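Local coordinates for protein alpha,alpha-trehalose-phosphate synthase (UDP-forming) (Burkholderia vietnamiensis, PDB 5TVG) that belongs to glycosyltransferase family 20 and has the GT-B fold, two Rossmann-like domains that face each other across a cleft, at residues 260-265 against 359-364; 104-109 against 314-319; 202-207 against 228-233; 17-22 against 70-75; 279-284 against 318-323. One frame throughout, in Å; residues are numbered along the deposited sequence.

Overall arrangement
Interactions 3 and 4 lie in the N-terminal domain and reach the same mixed sheet, with centres about 29 Å apart. Interactions 1 and 5 lie in the C-terminal domain around the six-stranded parallel sheet, with centres about 24 Å apart. Interaction 2 bridges the two domains. It shares Gln318 and Arg319 of helix 315-335 with interaction 5, and their centres are about 16 Å apart. Interactions 1 and 3 are the far ends of the set, about 43 Å apart between centres and on opposite sides of the chain's centre. A bound UDP lies about 13 Å from the side chains of Ala20 in interaction 4 and Ile320 in interaction 5. Interaction 1 carries two ligands of the magnesium ion.

Interaction 1: 260-265 against 359-364; sequences DALGGR and FRMSQV. With MG (magnesium ion), chain O.
Leu262, at the end of helix 253-262, touches Met361, at the end of helix 352-361. Its CD1 lies 4.2 Å from SD of Met361, and the two side chains cross obliquely. Met361 sets CG anti to the backbone N (chi1 -172°), which carries the sulfur toward helix 253-262, where the side chain also rests on Val255 and Arg259. After Leu262 the chain reverses in a type I' turn. Gly263 and Gly264 occupy its middle with positive phi, and Arg265 N bonds to Leu262 O at 3.1 Å. The Arg265 guanidinium group leads away to carbonyls of Gly299 and Asp339. The backbone O of Arg265 accepts a hydrogen bond from a water at 2.9 Å, and this water makes a second, weak bond to OE1 of Gln363. That OE1 also accepts the backbone N-H of Leu267. On either side of Met361 in sequence, O of Arg360 binds the magnesium ion at 2.1 Å and O of Ser362 binds it at 2.3 Å. A water and Gln385 complete the modelled ligands. Ser362 OG donates to Phe359 O at 2.6 Å, which ties down the helix end. Two helices lie side by side here and lead into neighbouring parallel strands, 266-271 and 364-367, as in a Rossmann-like domain.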
# COMPACT_ATOMS: atom_id res chain seq x y z
N ASP A 260 -36.01 10.93 -11.89
CA ASP A 260 -35.77 12.05 -12.80
C ASP A 260 -34.35 12.06 -13.34
O ASP A 260 -34.12 12.37 -14.51
CB ASP A 260 -36.10 13.38 -12.12
CG ASP A 260 -37.59 13.59 -11.93
OD1 ASP A 260 -38.38 12.85 -12.55
OD2 ASP A 260 -37.98 14.49 -11.15
N ALA A 261 -33.36 11.72 -12.50
CA ALA A 261 -31.98 11.72 -12.96
C ALA A 261 -31.73 10.61 -13.98
O ALA A 261 -30.94 10.78 -14.90
CB ALA A 261 -31.03 11.55 -11.77
N LEU A 262 -32.37 9.45 -13.81
CA LEU A 262 -32.18 8.37 -14.78
C LEU A 262 -32.71 8.76 -16.15
O LEU A 262 -32.11 8.45 -17.17
CB LEU A 262 -32.86 7.09 -14.29
CG LEU A 262 -32.16 6.40 -13.12
CD1 LEU A 262 -33.08 5.34 -12.55
CD2 LEU A 262 -30.82 5.81 -13.56
N GLY A 263 -33.88 9.41 -16.18
CA GLY A 263 -34.50 9.87 -17.40
C GLY A 263 -34.59 8.82 -18.49
O GLY A 263 -34.22 9.09 -19.63
N GLY A 264 -35.13 7.65 -18.16
CA GLY A 264 -35.29 6.60 -19.15
C GLY A 264 -34.17 5.58 -19.20
O GLY A 264 -34.38 4.49 -19.74
N ARG A 265 -33.00 5.89 -18.65
CA ARG A 265 -31.95 4.89 -18.54
C ARG A 265 -32.39 3.73 -17.67
O ARG A 265 -33.16 3.89 -16.72
CB ARG A 265 -30.68 5.51 -17.97
CG ARG A 265 -30.05 6.51 -18.91
CD ARG A 265 -29.05 7.38 -18.18
NE ARG A 265 -28.36 8.27 -19.11
CZ ARG A 265 -27.73 9.38 -18.73
NH1 ARG A 265 -27.70 9.72 -17.44
NH2 ARG A 265 -27.12 10.13 -19.64
N PHE A 359 -35.73 -0.67 -5.35
CA PHE A 359 -35.75 -2.01 -5.95
C PHE A 359 -36.84 -2.12 -7.01
O PHE A 359 -36.60 -2.63 -8.11
CB PHE A 359 -35.97 -3.07 -4.88
CG PHE A 359 -34.83 -3.22 -3.91
CD1 PHE A 359 -33.54 -2.84 -4.26
CD2 PHE A 359 -35.07 -3.68 -2.60
CE1 PHE A 359 -32.49 -2.96 -3.37
CE2 PHE A 359 -34.03 -3.82 -1.70
CZ PHE A 359 -32.73 -3.46 -2.08
N ARG A 360 -38.05 -1.66 -6.69
CA ARG A 360 -39.16 -1.73 -7.65
C ARG A 360 -38.86 -0.96 -8.93
O ARG A 360 -39.17 -1.42 -10.04
CB ARG A 360 -40.42 -1.20 -7.00
CG ARG A 360 -41.70 -1.36 -7.78
CD ARG A 360 -42.87 -0.98 -6.84
NE ARG A 360 -44.18 -1.26 -7.41
CZ ARG A 360 -44.88 -2.35 -7.17
NH1 ARG A 360 -44.40 -3.30 -6.37
NH2 ARG A 360 -46.08 -2.50 -7.75
N MET A 361 -38.29 0.24 -8.80
CA MET A 361 -38.01 1.07 -9.97
C MET A 361 -36.99 0.42 -10.87
O MET A 361 -37.06 0.59 -12.09
CB MET A 361 -37.53 2.47 -9.53
CG MET A 361 -37.38 3.50 -10.68
SD MET A 361 -36.48 4.99 -10.11
CE MET A 361 -36.90 4.87 -8.38
N SER A 362 -36.06 -0.36 -10.31
CA SER A 362 -34.94 -0.91 -11.06
C SER A 362 -35.37 -2.05 -11.98
O SER A 362 -36.43 -2.67 -11.81
CB SER A 362 -33.86 -1.45 -10.13
OG SER A 362 -34.39 -2.53 -9.39
N GLN A 363 -34.50 -2.32 -12.97
CA GLN A 363 -34.65 -3.46 -13.86
C GLN A 363 -33.86 -4.67 -13.37
O GLN A 363 -34.22 -5.80 -13.70
CB GLN A 363 -34.18 -3.10 -15.29
CG GLN A 363 -35.16 -2.19 -16.04
CD GLN A 363 -35.39 -0.80 -15.37
OE1 GLN A 363 -34.45 -0.04 -15.14
NE2 GLN A 363 -36.63 -0.52 -15.04
N VAL A 364 -32.81 -4.47 -12.59
CA VAL A 364 -31.93 -5.56 -12.17
C VAL A 364 -31.59 -5.39 -10.70
O VAL A 364 -31.21 -4.29 -10.26
CB VAL A 364 -30.63 -5.59 -12.99
CG1 VAL A 364 -29.73 -6.73 -12.52
CG2 VAL A 364 -30.91 -5.69 -14.49
MG MG O . -38.50 -3.14 -11.00
O HOH W 1 -35.29 3.20 -14.93
O HOH W 2 -39.07 -3.59 -13.45

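Interaction 2: 104-109 against 314-319; sequences LARFDR and VQTYQR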
# COMPACT_ATOMS: atom_id res chain seq x y z
N LEU A 104 -7.99 -13.33 5.84
CA LEU A 104 -8.23 -12.12 6.63
C LEU A 104 -8.30 -12.38 8.11
O LEU A 104 -8.41 -11.42 8.88
CB LEU A 104 -9.52 -11.44 6.18
CG LEU A 104 -9.56 -11.05 4.71
CD1 LEU A 104 -10.93 -10.43 4.36
CD2 LEU A 104 -8.42 -10.06 4.44
N ALA A 105 -8.24 -13.64 8.54
CA ALA A 105 -8.45 -13.99 9.95
C ALA A 105 -7.24 -13.65 10.81
O ALA A 105 -6.10 -13.83 10.39
CB ALA A 105 -8.77 -15.48 10.08
N ARG A 106 -7.50 -13.14 12.01
CA ARG A 106 -6.44 -12.79 12.97
C ARG A 106 -6.84 -13.27 14.36
O ARG A 106 -7.73 -12.68 14.97
CB ARG A 106 -6.16 -11.28 13.01
CG ARG A 106 -6.25 -10.55 11.70
CD ARG A 106 -4.98 -10.67 10.87
NE ARG A 106 -5.09 -9.83 9.68
CZ ARG A 106 -5.23 -10.31 8.45
NH1 ARG A 106 -5.22 -11.61 8.23
NH2 ARG A 106 -5.34 -9.48 7.44
N PHE A 107 -6.22 -14.33 14.84
CA PHE A 107 -6.47 -14.79 16.20
C PHE A 107 -5.53 -14.12 17.21
O PHE A 107 -4.34 -13.93 16.94
CB PHE A 107 -6.31 -16.30 16.31
CG PHE A 107 -6.54 -16.83 17.70
CD1 PHE A 107 -7.82 -16.89 18.22
CD2 PHE A 107 -5.50 -17.26 18.48
CE1 PHE A 107 -8.04 -17.37 19.50
CE2 PHE A 107 -5.72 -17.75 19.74
CZ PHE A 107 -7.00 -17.81 20.24
N ASP A 108 -6.09 -13.76 18.37
CA ASP A 108 -5.29 -13.28 19.49
C ASP A 108 -5.86 -13.84 20.80
O ASP A 108 -7.06 -13.68 21.07
CB ASP A 108 -5.26 -11.76 19.55
CG ASP A 108 -4.42 -11.25 20.72
OD1 ASP A 108 -4.94 -11.12 21.85
OD2 ASP A 108 -3.21 -11.04 20.50
N ARG A 109 -4.99 -14.42 21.63
CA ARG A 109 -5.43 -15.12 22.82
C ARG A 109 -6.19 -14.22 23.79
O ARG A 109 -7.18 -14.66 24.38
CB ARG A 109 -4.25 -15.76 23.55
CG ARG A 109 -3.88 -17.04 22.94
CD ARG A 109 -2.77 -17.75 23.65
NE ARG A 109 -2.63 -19.05 23.02
CZ ARG A 109 -1.65 -19.91 23.29
NH1 ARG A 109 -0.78 -19.63 24.26
NH2 ARG A 109 -1.62 -21.07 22.65
N VAL A 314 -12.37 -1.84 12.40
CA VAL A 314 -11.66 -3.07 12.05
C VAL A 314 -10.84 -2.80 10.78
O VAL A 314 -11.38 -2.29 9.79
CB VAL A 314 -12.65 -4.23 11.86
CG1 VAL A 314 -11.92 -5.49 11.50
CG2 VAL A 314 -13.55 -4.41 13.15
N GLN A 315 -9.54 -3.09 10.82
CA GLN A 315 -8.66 -2.71 9.71
C GLN A 315 -9.05 -3.37 8.39
O GLN A 315 -8.92 -2.76 7.32
CB GLN A 315 -7.20 -3.04 10.03
N THR A 316 -9.50 -4.64 8.43
CA THR A 316 -9.84 -5.30 7.17
C THR A 316 -10.95 -4.55 6.46
O THR A 316 -10.98 -4.48 5.23
CB THR A 316 -10.29 -6.74 7.38
OG1 THR A 316 -11.16 -6.82 8.52
CG2 THR A 316 -9.10 -7.65 7.60
N TYR A 317 -11.85 -3.93 7.23
CA TYR A 317 -12.93 -3.18 6.62
C TYR A 317 -12.43 -1.87 6.02
O TYR A 317 -13.00 -1.40 5.04
CB TYR A 317 -14.03 -2.91 7.64
CG TYR A 317 -14.85 -4.14 7.87
CD1 TYR A 317 -14.40 -5.15 8.72
CD2 TYR A 317 -16.02 -4.35 7.17
CE1 TYR A 317 -15.13 -6.29 8.89
CE2 TYR A 317 -16.77 -5.51 7.34
CZ TYR A 317 -16.32 -6.47 8.19
OH TYR A 317 -17.08 -7.61 8.39
N GLN A 318 -11.37 -1.29 6.59
CA GLN A 318 -10.83 -0.06 6.05
C GLN A 318 -10.16 -0.31 4.71
O GLN A 318 -10.29 0.51 3.79
CB GLN A 318 -9.85 0.57 7.04
CG GLN A 318 -10.52 0.99 8.36
CD GLN A 318 -9.52 1.40 9.47
OE1 GLN A 318 -8.34 1.63 9.22
NE2 GLN A 318 -10.02 1.47 10.70
N ARG A 319 -9.45 -1.43 4.58
CA ARG A 319 -8.77 -1.77 3.33
C ARG A 319 -9.76 -2.07 2.20
O ARG A 319 -9.60 -1.56 1.09
CB ARG A 319 -7.82 -2.96 3.54
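NH1 of Arg106, whose NH2 touches Thr316, is held by two backbone carbonyls. It donates to Ala105 O at 3.2 Å and to O of Asp103. The first bond is fairly straight at the hydrogen, 148°, but NH1 stands well above the carbonyl plane of Ala105. Leu104 O sits over one face of the same guanidinium group, offset toward its rim. A bend at chi2 (-82°) folds the Arg106 chain back over its own loop and sets these groups together. This bend leaves NH2 of Arg106 4.2 Å from CG2 of Thr316, which comes from the opposite direction. The same methyl does the rest of the touching. CG2 of Thr316 lies 4.0 Å from CD2 of Leu104, and it is equally near Leu104 O. No hydrogen bond joins the two segments, and the contact lies at the surface. Leu104 and Thr316 both also rest on Tyr276. Residues 104-108 belong to the loop between helix 79-98 and helix 109-127 in the N-terminal domain. Thr316 is in the first turn of helix 315-335 in the C-terminal domain, so the contact joins the domains. Beside it, Tyr317 touches Trp95 of helix 79-98, across the same domain boundary.

Interaction 3: 202-207 against 228-233; sequences AFSDYI and VKVAAY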
# COMPACT_ATOMS: atom_id res chain seq x y z
N ALA A 202 -22.16 -28.93 7.61
CA ALA A 202 -20.78 -28.61 7.98
C ALA A 202 -20.56 -28.86 9.47
O ALA A 202 -19.56 -29.45 9.87
CB ALA A 202 -20.45 -27.16 7.62
N PHE A 203 -21.53 -28.44 10.29
CA PHE A 203 -21.44 -28.68 11.72
C PHE A 203 -21.42 -30.17 12.04
O PHE A 203 -20.57 -30.65 12.81
CB PHE A 203 -22.61 -28.01 12.41
CG PHE A 203 -22.58 -28.10 13.90
CD1 PHE A 203 -21.71 -27.29 14.63
CD2 PHE A 203 -23.42 -28.97 14.58
CE1 PHE A 203 -21.69 -27.34 16.04
CE2 PHE A 203 -23.40 -29.03 15.99
CZ PHE A 203 -22.54 -28.22 16.71
N SER A 204 -22.34 -30.94 11.43
CA SER A 204 -22.37 -32.38 11.66
C SER A 204 -21.10 -33.03 11.15
O SER A 204 -20.58 -33.95 11.80
CB SER A 204 -23.59 -33.01 10.97
OG SER A 204 -24.77 -32.40 11.43
N ASP A 205 -20.60 -32.57 9.99
CA ASP A 205 -19.37 -33.12 9.44
C ASP A 205 -18.22 -32.99 10.42
O ASP A 205 -17.46 -33.94 10.64
CB ASP A 205 -19.00 -32.42 8.10
CG ASP A 205 -19.78 -32.97 6.89
OD1 ASP A 205 -20.42 -34.04 7.01
OD2 ASP A 205 -19.75 -32.34 5.81
N TYR A 206 -18.11 -31.83 11.07
CA TYR A 206 -17.06 -31.65 12.06
C TYR A 206 -17.17 -32.69 13.17
O TYR A 206 -16.20 -33.35 13.54
CB TYR A 206 -17.11 -30.22 12.64
CG TYR A 206 -15.99 -29.91 13.62
CD1 TYR A 206 -16.09 -30.30 14.95
CD2 TYR A 206 -14.85 -29.23 13.20
CE1 TYR A 206 -15.06 -30.02 15.85
CE2 TYR A 206 -13.83 -28.94 14.08
CZ TYR A 206 -13.93 -29.33 15.40
OH TYR A 206 -12.89 -29.04 16.27
N ILE A 207 -18.37 -32.84 13.72
CA ILE A 207 -18.56 -33.75 14.85
C ILE A 207 -18.36 -35.21 14.42
O ILE A 207 -17.70 -35.99 15.11
CB ILE A 207 -19.94 -33.49 15.48
CG1 ILE A 207 -19.80 -32.22 16.35
CG2 ILE A 207 -20.44 -34.72 16.24
CD1 ILE A 207 -21.07 -31.66 16.89
N VAL A 228 -28.38 -32.93 20.90
CA VAL A 228 -28.60 -31.64 20.26
C VAL A 228 -29.44 -31.85 19.00
O VAL A 228 -29.09 -32.67 18.14
CB VAL A 228 -27.26 -30.98 19.88
CG1 VAL A 228 -27.48 -29.60 19.26
CG2 VAL A 228 -26.32 -30.92 21.08
N LYS A 229 -30.51 -31.08 18.88
CA LYS A 229 -31.22 -31.02 17.61
C LYS A 229 -30.47 -30.08 16.67
O LYS A 229 -30.22 -28.92 17.01
CB LYS A 229 -32.66 -30.56 17.83
CG LYS A 229 -33.48 -30.52 16.55
CD LYS A 229 -34.87 -29.90 16.77
CE LYS A 229 -35.78 -30.03 15.54
NZ LYS A 229 -36.22 -31.40 15.26
N VAL A 230 -30.08 -30.60 15.50
CA VAL A 230 -29.38 -29.83 14.48
C VAL A 230 -30.33 -29.68 13.30
O VAL A 230 -30.75 -30.68 12.71
CB VAL A 230 -28.06 -30.51 14.08
CG1 VAL A 230 -27.39 -29.80 12.90
CG2 VAL A 230 -27.11 -30.53 15.29
N ALA A 231 -30.66 -28.44 12.94
CA ALA A 231 -31.70 -28.25 11.94
C ALA A 231 -31.45 -26.93 11.22
O ALA A 231 -30.67 -26.10 11.69
CB ALA A 231 -33.11 -28.27 12.58
N ALA A 232 -32.12 -26.77 10.08
CA ALA A 232 -32.04 -25.54 9.30
C ALA A 232 -33.36 -24.79 9.37
O ALA A 232 -34.44 -25.38 9.21
CB ALA A 232 -31.66 -25.83 7.83
N TYR A 233 -33.28 -23.48 9.56
CA TYR A 233 -34.44 -22.59 9.58
C TYR A 233 -34.08 -21.38 8.73
O TYR A 233 -33.70 -20.33 9.28
CB TYR A 233 -34.78 -22.13 11.01
CG TYR A 233 -34.81 -23.20 12.06
CD1 TYR A 233 -33.63 -23.72 12.57
CD2 TYR A 233 -36.02 -23.63 12.63
CE1 TYR A 233 -33.64 -24.70 13.55
CE2 TYR A 233 -36.04 -24.57 13.63
CZ TYR A 233 -34.86 -25.10 14.09
OH TYR A 233 -34.87 -26.05 15.09
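CG of Phe203 is anti to the backbone N (chi1 -176°), which leans the ring toward Val230 on the strand. In Val230, chi1 of 174° puts CG1 anti to the N, by Ser204, and leaves CG2 beside the N, where it meets the ring. CG2 of Val230 lies 4.1 Å from CE2 of Phe203 and about as far from CD2, in an oblique approach. The other methyl of Val230 serves Ser204: CG1 is 4.0 Å from OG of Ser204. This is a van der Waals contact with a methyl; the hydroxyl has its hydrogen bond with O of Lys200, one turn back in the helix. Phe203 has aromatic company too. Its ring meets Phe167 edge-to-face and also touches Phe194. Leu221 touches both Ser204 and Val230. Helix 197-209 thus lies against one face of the mixed sheet. There, strand 226-232 runs between strand 191-194, parallel to it, and strand 220-223, antiparallel to it.

Interaction 4: 17-22 against 70-75; sequences NRVAAG and VTYATL
This is an apolar contact between a loop and a strand in the N-terminal domain. Val19, in the loop after strand 12-16, packs between Tyr72 and Thr74, which project from one face of strand 70-77. CG1 of Val19 meets the Tyr72 ring at its edge, in the ring plane, 3.7 Å from CD2. Thr74 meets the base of the valine: its CG2 lies 3.7 Å from CB of Val19 and also touches both methyls. The chi1 of Thr74, 60°, puts OG1 between its backbone N and carbonyl carbon and leaves the methyl beside the N, where it faces Val19. Ala20 adds a backbone touch: its O lies 3.9 Å from CD2 of Tyr72. That oxygen also has a weak hydrogen bond from NH2 of Arg65. Arg65 makes a cation-pi contact with the Tyr72 ring as well, so one arginine serves both sides of the contact. No hydrogen bond runs between residues 17-22 and 70-75. Trp47 of strand 46-48, the neighbour of strand 70-77, touches Val19, Ala20 and Tyr72. The side chain of Ala20 is about 13 Å from the bound UDP. A loop that leaves the first strand of the sheet and leads to the following helix, 31-43, is a regular feature of the Rossmann-like N-terminal domain of GT-B proteins.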
# COMPACT_ATOMS: atom_id res chain seq x y z
N ASN A 17 -26.66 -9.68 20.21
CA ASN A 17 -25.59 -8.71 20.47
C ASN A 17 -26.14 -7.31 20.65
O ASN A 17 -25.75 -6.61 21.58
CB ASN A 17 -24.54 -8.72 19.38
CG ASN A 17 -23.31 -7.86 19.78
OD1 ASN A 17 -22.79 -7.99 20.90
ND2 ASN A 17 -22.89 -6.96 18.89
N ARG A 18 -27.00 -6.85 19.74
CA ARG A 18 -27.58 -5.51 19.79
C ARG A 18 -29.09 -5.62 20.01
O ARG A 18 -29.76 -6.33 19.26
CB ARG A 18 -27.28 -4.75 18.49
CG ARG A 18 -25.77 -4.44 18.25
CD ARG A 18 -25.53 -3.72 16.92
NE ARG A 18 -24.12 -3.39 16.69
CZ ARG A 18 -23.55 -2.28 17.15
NH1 ARG A 18 -24.27 -1.42 17.86
NH2 ARG A 18 -22.26 -2.03 16.91
N VAL A 19 -29.62 -4.91 21.01
CA VAL A 19 -31.04 -4.90 21.30
C VAL A 19 -31.64 -3.65 20.68
O VAL A 19 -31.20 -2.53 20.99
CB VAL A 19 -31.31 -4.97 22.81
CG1 VAL A 19 -32.82 -4.84 23.10
CG2 VAL A 19 -30.76 -6.27 23.39
N ALA A 20 -32.65 -3.82 19.82
CA ALA A 20 -33.27 -2.67 19.16
C ALA A 20 -33.89 -1.71 20.18
O ALA A 20 -34.43 -2.12 21.21
CB ALA A 20 -34.33 -3.14 18.16
N ALA A 21 -33.84 -0.42 19.86
CA ALA A 21 -34.41 0.61 20.71
C ALA A 21 -34.94 1.74 19.84
O ALA A 21 -34.38 2.04 18.78
CB ALA A 21 -33.38 1.14 21.72
N GLY A 22 -36.03 2.36 20.31
CA GLY A 22 -36.56 3.54 19.63
C GLY A 22 -37.09 3.23 18.24
O GLY A 22 -37.90 2.32 18.05
N VAL A 70 -43.64 -6.35 26.41
CA VAL A 70 -42.28 -6.80 26.19
C VAL A 70 -41.32 -6.06 27.10
O VAL A 70 -41.46 -4.84 27.31
CB VAL A 70 -41.92 -6.60 24.71
CG1 VAL A 70 -40.50 -7.08 24.41
CG2 VAL A 70 -42.95 -7.32 23.87
N THR A 71 -40.34 -6.78 27.63
CA THR A 71 -39.28 -6.19 28.44
C THR A 71 -37.95 -6.19 27.68
O THR A 71 -37.60 -7.17 27.02
CB THR A 71 -39.15 -6.96 29.75
OG1 THR A 71 -40.39 -6.90 30.45
CG2 THR A 71 -38.06 -6.36 30.61
N TYR A 72 -37.23 -5.07 27.76
CA TYR A 72 -35.90 -4.94 27.17
C TYR A 72 -34.91 -4.79 28.33
O TYR A 72 -34.98 -3.82 29.08
CB TYR A 72 -35.83 -3.74 26.23
CG TYR A 72 -36.81 -3.78 25.07
CD1 TYR A 72 -38.13 -3.37 25.23
CD2 TYR A 72 -36.41 -4.21 23.81
CE1 TYR A 72 -39.03 -3.39 24.17
CE2 TYR A 72 -37.30 -4.24 22.75
CZ TYR A 72 -38.60 -3.84 22.92
OH TYR A 72 -39.47 -3.88 21.84
N ALA A 73 -33.98 -5.74 28.46
CA ALA A 73 -33.01 -5.71 29.54
C ALA A 73 -31.63 -5.58 28.92
O ALA A 73 -31.15 -6.53 28.27
CB ALA A 73 -33.12 -6.96 30.42
N THR A 74 -30.99 -4.40 29.06
CA THR A 74 -29.74 -4.12 28.36
C THR A 74 -28.60 -3.70 29.28
O THR A 74 -28.80 -3.20 30.40
CB THR A 74 -29.91 -3.03 27.27
OG1 THR A 74 -30.35 -1.81 27.87
CG2 THR A 74 -30.92 -3.47 26.20
N LEU A 75 -27.39 -3.87 28.75
CA LEU A 75 -26.15 -3.62 29.46
C LEU A 75 -25.18 -2.95 28.51
O LEU A 75 -25.17 -3.22 27.31
CB LEU A 75 -25.52 -4.92 29.97
CG LEU A 75 -26.16 -5.62 31.15
CD1 LEU A 75 -25.74 -7.07 31.13
CD2 LEU A 75 -25.72 -4.93 32.49

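Interaction 5: 279-284 against 318-323; sequences GLVERF and QRIRET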
# COMPACT_ATOMS: atom_id res chain seq x y z
N GLY A 279 -18.60 -8.89 -1.96
CA GLY A 279 -18.08 -8.93 -3.32
C GLY A 279 -18.22 -7.64 -4.12
O GLY A 279 -18.39 -7.70 -5.34
N LEU A 280 -18.09 -6.48 -3.48
CA LEU A 280 -18.37 -5.24 -4.18
C LEU A 280 -17.33 -4.94 -5.28
O LEU A 280 -17.68 -4.37 -6.33
CB LEU A 280 -18.47 -4.09 -3.17
CG LEU A 280 -19.56 -4.35 -2.09
CD1 LEU A 280 -19.68 -3.19 -1.05
CD2 LEU A 280 -20.91 -4.64 -2.70
N VAL A 281 -16.06 -5.27 -5.07
CA VAL A 281 -15.04 -4.99 -6.10
C VAL A 281 -15.30 -5.83 -7.34
O VAL A 281 -15.36 -5.32 -8.47
CB VAL A 281 -13.61 -5.22 -5.56
CG1 VAL A 281 -12.52 -5.03 -6.66
CG2 VAL A 281 -13.34 -4.34 -4.37
N GLU A 282 -15.48 -7.14 -7.15
CA GLU A 282 -15.82 -8.02 -8.27
C GLU A 282 -17.07 -7.52 -8.97
O GLU A 282 -17.14 -7.48 -10.21
CB GLU A 282 -16.02 -9.45 -7.77
CG GLU A 282 -14.74 -10.11 -7.25
CD GLU A 282 -14.39 -9.72 -5.83
OE1 GLU A 282 -13.35 -10.20 -5.35
OE2 GLU A 282 -15.15 -8.95 -5.20
N ARG A 283 -18.03 -7.05 -8.18
CA ARG A 283 -19.27 -6.55 -8.72
C ARG A 283 -19.03 -5.32 -9.60
O ARG A 283 -19.51 -5.25 -10.74
CB ARG A 283 -20.22 -6.23 -7.57
CG ARG A 283 -21.61 -5.93 -8.03
CD ARG A 283 -22.52 -5.58 -6.85
NE ARG A 283 -22.54 -6.61 -5.83
CZ ARG A 283 -23.17 -6.46 -4.68
NH1 ARG A 283 -23.15 -7.43 -3.77
NH2 ARG A 283 -23.81 -5.30 -4.44
N PHE A 284 -18.25 -4.35 -9.10
CA PHE A 284 -17.95 -3.15 -9.89
C PHE A 284 -17.19 -3.52 -11.16
O PHE A 284 -17.51 -3.04 -12.25
CB PHE A 284 -17.11 -2.15 -9.07
CG PHE A 284 -17.90 -1.35 -8.07
CD1 PHE A 284 -19.09 -1.84 -7.53
CD2 PHE A 284 -17.42 -0.12 -7.63
CE1 PHE A 284 -19.80 -1.11 -6.59
CE2 PHE A 284 -18.12 0.62 -6.69
CZ PHE A 284 -19.31 0.13 -6.15
N GLN A 318 -11.37 -1.29 6.59
CA GLN A 318 -10.83 -0.06 6.05
C GLN A 318 -10.16 -0.31 4.71
O GLN A 318 -10.29 0.51 3.79
CB GLN A 318 -9.85 0.57 7.04
CG GLN A 318 -10.52 0.99 8.36
CD GLN A 318 -9.52 1.40 9.47
OE1 GLN A 318 -8.34 1.63 9.22
NE2 GLN A 318 -10.02 1.47 10.70
N ARG A 319 -9.45 -1.43 4.58
CA ARG A 319 -8.77 -1.77 3.33
C ARG A 319 -9.76 -2.07 2.20
O ARG A 319 -9.60 -1.56 1.09
CB ARG A 319 -7.82 -2.96 3.54
N ILE A 320 -10.82 -2.86 2.46
CA ILE A 320 -11.75 -3.18 1.36
C ILE A 320 -12.45 -1.91 0.89
O ILE A 320 -12.66 -1.71 -0.31
CB ILE A 320 -12.76 -4.28 1.76
CG1 ILE A 320 -13.66 -4.65 0.58
CG2 ILE A 320 -13.74 -3.81 2.82
CD1 ILE A 320 -12.91 -5.15 -0.70
N ARG A 321 -12.74 -1.00 1.82
CA ARG A 321 -13.35 0.27 1.45
C ARG A 321 -12.42 1.09 0.56
O ARG A 321 -12.86 1.66 -0.45
CB ARG A 321 -13.70 1.07 2.71
CG ARG A 321 -14.24 2.45 2.43
CD ARG A 321 -14.80 3.07 3.70
NE ARG A 321 -15.34 4.38 3.41
CZ ARG A 321 -15.88 5.20 4.31
NH1 ARG A 321 -15.97 4.85 5.59
NH2 ARG A 321 -16.32 6.38 3.91
N GLU A 322 -11.14 1.17 0.93
CA GLU A 322 -10.19 1.92 0.11
C GLU A 322 -10.09 1.32 -1.29
O GLU A 322 -10.08 2.05 -2.28
CB GLU A 322 -8.81 1.94 0.76
CG GLU A 322 -8.75 2.64 2.09
CD GLU A 322 -7.40 2.50 2.79
OE1 GLU A 322 -6.41 2.10 2.12
OE2 GLU A 322 -7.33 2.77 4.01
N THR A 323 -10.02 -0.01 -1.38
CA THR A 323 -9.94 -0.65 -2.69
C THR A 323 -11.17 -0.34 -3.53
O THR A 323 -11.04 -0.04 -4.72
CB THR A 323 -9.78 -2.16 -2.53
OG1 THR A 323 -8.61 -2.43 -1.75
CG2 THR A 323 -9.62 -2.84 -3.88
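Two neighbouring helices of the C-terminal Rossmann-like domain meet here, 280-293 near its start and 315-335 in its first half. Val281 is the central residue. Its CG2 lies 3.8 Å from CD1 of Ile320 and 4.0 Å from CG2 of Thr323, so one methyl sits against two side chains that are a helical turn apart. The side chains of Val281 and Ile320 run antiparallel alongside each other, whereas Val281 and Thr323 meet at about a right angle. Ile320 does not aim straight at the other helix from its backbone. Its CG1 is anti to the backbone N, and a bend at chi2 (57°) then brings CD1 to the valine. Thr323 offers its methyl, not its hydroxyl. Val281 also touches Glu327 one turn further along. The contact lies at the surface; deeper in, Leu280 and Phe284 both pack on Leu324 of helix 315-335. Gly279, with positive phi, occupies the N-cap position of helix 280-293, and its O accepts N of Arg283 at 2.9 Å. Arg283 makes a salt bridge with Asp272, and CD2 of Leu280 lies over one face of its guanidinium group. Helix 280-293 connects parallel strands 266-271 and 301-306, and helix 315-335 leads on to 343-346. These are successive beta-alpha-beta crossovers, with their helices side by side on one face of the sheet.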